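Local coordinates for protein L-lysine 6-monooxygenase (Pseudomonas syringae pv. tomato, PDB 5CQF) that probably hydroxylates the side-chain amine of lysine or a related amino acid in siderophore biosynthesis, as an FAD- and NADP-dependent flavoprotein monooxygenase, at residues H128-P140 / V150-L164. Residues are numbered along the deposited sequence; the frame is centred on the assembly and turned at random.
Sequences HTRFDTPVTEIDP and VRVRTPQGSFATRNL
Asp139 and Arg153 form a salt bridge across two antiparallel strands, 137-140 and 150-154. Arg153 NH2 lies 2.6 Å from Asp139 OD2. The oxygen sits at the edge of the guanidinium, near its plane, and is met from its anti side, somewhat out of the carboxylate plane. The Arg153 chain is bent at chi2 (74°), and its guanidinium reaches Asp139, two residues beyond Glu137, the bridge partner of Arg153. Arg151 CD lies over one face of that guanidinium, toward its rim. Backbone bonds join Asp139 and Arg151 in both directions, and Arg153 N gives one to Glu137 O at 2.8 Å. Ile138 and Val152 point to the other face of the sheet. Ile138 CD1 meets Leu164 CD2 tip to tip at 3.8 Å. Val135 CG1, anti to its own N (chi1 -177°), presses tightly on Val152 CG1 at 3.5 Å. Pro134 CG packs on Pro155 CG in the type I turn 154-157. Phe159 CE2 lies over one face of the Arg130 guanidinium, 4.0 Å from Arg130 NE and offset toward the rim, with the planes 62° apart. Strands 137-142, 147-154 and 157-161 form an antiparallel sheet. Ile138 and the loop residue Val135 touch Ile19 of strand 16-19, and Val135 and Val152 touch Leu50 of strand 47-50, in the parallel sheet that also holds 129-130 and 163-166.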
# COMPACT_ATOMS: atom_id res chain seq x y z
N HIS A 128 36.67 -14.14 17.69
CA HIS A 128 37.86 -14.49 16.91
C HIS A 128 38.18 -13.40 15.91
O HIS A 128 38.81 -13.64 14.88
CB HIS A 128 37.63 -15.80 16.17
CG HIS A 128 37.32 -16.94 17.07
ND1 HIS A 128 36.02 -17.35 17.32
CD2 HIS A 128 38.12 -17.74 17.81
CE1 HIS A 128 36.04 -18.36 18.18
NE2 HIS A 128 37.31 -18.63 18.47
N THR A 129 37.71 -12.20 16.19
CA THR A 129 37.92 -11.14 15.25
C THR A 129 38.92 -10.16 15.81
O THR A 129 38.79 -9.73 16.95
CB THR A 129 36.62 -10.41 14.90
OG1 THR A 129 35.69 -11.35 14.36
CG2 THR A 129 36.90 -9.35 13.88
N ARG A 130 39.92 -9.82 15.00
CA ARG A 130 40.83 -8.73 15.31
C ARG A 130 40.49 -7.51 14.48
O ARG A 130 40.70 -7.52 13.26
CB ARG A 130 42.26 -9.18 15.08
CG ARG A 130 42.70 -10.28 16.04
CD ARG A 130 43.79 -11.14 15.42
NE ARG A 130 44.39 -12.09 16.36
CZ ARG A 130 45.43 -11.83 17.16
NH1 ARG A 130 45.90 -12.78 17.97
NH2 ARG A 130 46.01 -10.63 17.15
N PHE A 131 39.94 -6.48 15.13
CA PHE A 131 39.65 -5.20 14.47
C PHE A 131 40.89 -4.27 14.39
O PHE A 131 41.95 -4.58 14.95
CB PHE A 131 38.51 -4.48 15.18
CG PHE A 131 37.20 -5.23 15.17
CD1 PHE A 131 36.25 -5.00 14.18
CD2 PHE A 131 36.90 -6.16 16.17
CE1 PHE A 131 35.04 -5.68 14.18
CE2 PHE A 131 35.69 -6.84 16.16
CZ PHE A 131 34.75 -6.59 15.17
N ASP A 132 40.76 -3.15 13.67
CA ASP A 132 41.88 -2.20 13.45
C ASP A 132 43.14 -2.91 12.99
O ASP A 132 44.25 -2.52 13.34
CB ASP A 132 42.16 -1.41 14.73
CG ASP A 132 40.96 -0.63 15.18
OD1 ASP A 132 40.40 0.11 14.34
OD2 ASP A 132 40.56 -0.79 16.35
N THR A 133 42.94 -3.93 12.16
CA THR A 133 43.97 -4.86 11.79
C THR A 133 43.91 -5.07 10.27
O THR A 133 43.39 -6.09 9.80
CB THR A 133 43.77 -6.18 12.57
OG1 THR A 133 43.65 -5.89 13.97
CG2 THR A 133 44.92 -7.13 12.36
N PRO A 134 44.43 -4.09 9.50
CA PRO A 134 44.40 -4.18 8.03
C PRO A 134 45.37 -5.21 7.46
O PRO A 134 46.42 -5.44 8.04
CB PRO A 134 44.80 -2.77 7.58
CG PRO A 134 45.57 -2.21 8.74
CD PRO A 134 44.93 -2.78 9.96
N VAL A 135 45.03 -5.84 6.35
CA VAL A 135 45.98 -6.70 5.69
C VAL A 135 46.68 -5.81 4.68
O VAL A 135 46.02 -5.12 3.91
CB VAL A 135 45.31 -7.90 5.01
CG1 VAL A 135 46.36 -8.81 4.39
CG2 VAL A 135 44.51 -8.66 6.04
N THR A 136 48.00 -5.76 4.77
CA THR A 136 48.80 -4.94 3.89
C THR A 136 49.32 -5.79 2.74
O THR A 136 49.39 -5.32 1.60
CB THR A 136 49.98 -4.32 4.65
OG1 THR A 136 50.78 -5.36 5.23
CG2 THR A 136 49.47 -3.41 5.76
N GLU A 137 49.67 -7.04 3.04
CA GLU A 137 50.14 -7.98 2.01
C GLU A 137 49.84 -9.44 2.38
O GLU A 137 49.65 -9.75 3.56
CB GLU A 137 51.64 -7.77 1.74
CG GLU A 137 52.41 -7.31 2.98
CD GLU A 137 53.90 -7.17 2.77
OE1 GLU A 137 54.66 -7.60 3.67
OE2 GLU A 137 54.31 -6.64 1.71
N ILE A 138 49.78 -10.30 1.37
CA ILE A 138 49.70 -11.75 1.56
C ILE A 138 50.85 -12.43 0.80
O ILE A 138 50.86 -12.44 -0.44
CB ILE A 138 48.35 -12.32 1.06
CG1 ILE A 138 47.17 -11.63 1.74
CG2 ILE A 138 48.29 -13.83 1.29
CD1 ILE A 138 45.80 -12.21 1.40
N ASP A 139 51.80 -13.02 1.53
CA ASP A 139 53.02 -13.62 0.93
C ASP A 139 52.91 -15.14 0.75
O ASP A 139 52.41 -15.84 1.62
CB ASP A 139 54.27 -13.30 1.77
CG ASP A 139 54.64 -11.82 1.72
OD1 ASP A 139 54.68 -11.25 0.60
OD2 ASP A 139 54.91 -11.23 2.79
N PRO A 140 53.40 -15.66 -0.38
CA PRO A 140 53.37 -17.12 -0.55
C PRO A 140 54.39 -17.83 0.35
O PRO A 140 55.28 -17.19 0.91
CB PRO A 140 53.74 -17.31 -2.03
CG PRO A 140 54.54 -16.10 -2.39
CD PRO A 140 53.99 -14.97 -1.54
N VAL A 150 50.10 -19.64 2.95
CA VAL A 150 50.24 -18.21 2.71
C VAL A 150 50.42 -17.52 4.02
O VAL A 150 49.98 -18.02 5.04
CB VAL A 150 49.03 -17.56 1.97
CG1 VAL A 150 48.93 -18.08 0.55
CG2 VAL A 150 47.72 -17.78 2.71
N ARG A 151 51.07 -16.37 4.00
CA ARG A 151 51.32 -15.65 5.22
C ARG A 151 50.63 -14.34 5.05
O ARG A 151 51.02 -13.53 4.24
CB ARG A 151 52.82 -15.42 5.44
CG ARG A 151 53.60 -16.67 5.83
CD ARG A 151 55.11 -16.48 5.67
NE ARG A 151 55.88 -17.52 6.35
CZ ARG A 151 56.83 -18.29 5.79
NH1 ARG A 151 57.45 -19.20 6.53
NH2 ARG A 151 57.17 -18.16 4.50
N VAL A 152 49.59 -14.15 5.84
CA VAL A 152 48.83 -12.91 5.80
C VAL A 152 49.56 -11.96 6.71
O VAL A 152 49.82 -12.28 7.88
CB VAL A 152 47.38 -13.11 6.30
CG1 VAL A 152 46.60 -11.80 6.19
CG2 VAL A 152 46.70 -14.22 5.52
N ARG A 153 49.91 -10.80 6.18
CA ARG A 153 50.74 -9.86 6.91
C ARG A 153 49.92 -8.66 7.33
O ARG A 153 49.19 -8.09 6.53
CB ARG A 153 51.98 -9.46 6.06
CG ARG A 153 53.27 -10.21 6.41
CD ARG A 153 53.30 -11.66 5.91
NE ARG A 153 54.32 -12.50 6.58
CZ ARG A 153 55.52 -12.83 6.09
NH1 ARG A 153 56.33 -13.61 6.81
NH2 ARG A 153 55.92 -12.43 4.89
N THR A 154 50.04 -8.29 8.60
CA THR A 154 49.36 -7.12 9.15
C THR A 154 50.31 -6.25 9.99
O THR A 154 51.42 -6.70 10.35
CB THR A 154 48.18 -7.55 10.03
OG1 THR A 154 48.66 -8.15 11.24
CG2 THR A 154 47.30 -8.54 9.29
N PRO A 155 49.89 -5.01 10.31
CA PRO A 155 50.69 -4.17 11.22
C PRO A 155 50.90 -4.78 12.61
O PRO A 155 51.86 -4.43 13.28
CB PRO A 155 49.88 -2.87 11.31
CG PRO A 155 49.10 -2.82 10.04
CD PRO A 155 48.76 -4.25 9.73
N GLN A 156 50.02 -5.68 13.04
CA GLN A 156 50.10 -6.29 14.37
C GLN A 156 50.59 -7.73 14.30
O GLN A 156 50.30 -8.52 15.19
CB GLN A 156 48.72 -6.24 15.07
CG GLN A 156 48.44 -4.99 15.90
CD GLN A 156 48.18 -3.73 15.06
OE1 GLN A 156 47.59 -3.77 13.97
NE2 GLN A 156 48.62 -2.58 15.59
N GLY A 157 51.31 -8.09 13.24
CA GLY A 157 51.89 -9.43 13.12
C GLY A 157 51.52 -10.15 11.84
O GLY A 157 51.11 -9.52 10.86
N SER A 158 51.69 -11.47 11.84
CA SER A 158 51.47 -12.28 10.64
C SER A 158 50.74 -13.58 10.99
O SER A 158 50.84 -14.06 12.12
CB SER A 158 52.80 -12.60 9.95
OG SER A 158 53.37 -13.80 10.45
N PHE A 159 50.04 -14.14 9.99
CA PHE A 159 49.21 -15.34 10.18
C PHE A 159 49.32 -16.29 9.01
O PHE A 159 49.35 -15.87 7.85
CB PHE A 159 47.75 -14.97 10.38
CG PHE A 159 47.53 -13.89 11.39
CD1 PHE A 159 47.59 -12.56 11.01
CD2 PHE A 159 47.26 -14.20 12.71
CE1 PHE A 159 47.40 -11.56 11.94
CE2 PHE A 159 47.06 -13.20 13.65
CZ PHE A 159 47.13 -11.87 13.26
N ALA A 160 49.34 -17.58 9.32
CA ALA A 160 49.60 -18.61 8.32
C ALA A 160 48.41 -19.55 8.19
O ALA A 160 47.80 -19.93 9.20
CB ALA A 160 50.85 -19.39 8.70
N THR A 161 48.09 -19.94 6.95
CA THR A 161 46.94 -20.79 6.71
C THR A 161 47.00 -21.41 5.32
O THR A 161 47.60 -20.84 4.42
CB THR A 161 45.63 -19.98 6.83
OG1 THR A 161 44.51 -20.87 6.85
CG2 THR A 161 45.48 -19.02 5.66
N ARG A 162 46.37 -22.57 5.16
CA ARG A 162 46.10 -23.14 3.83
C ARG A 162 44.75 -22.68 3.26
O ARG A 162 44.43 -22.95 2.09
CB ARG A 162 46.09 -24.68 3.90
CG ARG A 162 47.41 -25.36 4.24
CD ARG A 162 47.28 -26.88 4.19
NE ARG A 162 48.43 -27.59 4.79
CZ ARG A 162 49.53 -28.00 4.13
NH1 ARG A 162 49.69 -27.82 2.82
NH2 ARG A 162 50.50 -28.62 4.81
N ASN A 163 43.91 -22.02 4.07
CA ASN A 163 42.54 -21.74 3.67
C ASN A 163 42.18 -20.29 3.86
O ASN A 163 42.17 -19.81 4.98
CB ASN A 163 41.59 -22.65 4.42
CG ASN A 163 41.85 -24.12 4.10
OD1 ASN A 163 41.72 -24.53 2.94
ND2 ASN A 163 42.26 -24.90 5.10
N LEU A 164 41.93 -19.59 2.76
CA LEU A 164 41.77 -18.15 2.80
C LEU A 164 40.41 -17.72 2.24
O LEU A 164 40.01 -18.18 1.17
CB LEU A 164 42.88 -17.49 1.99
CG LEU A 164 42.90 -15.95 2.04
CD1 LEU A 164 43.32 -15.45 3.41
CD2 LEU A 164 43.80 -15.36 0.96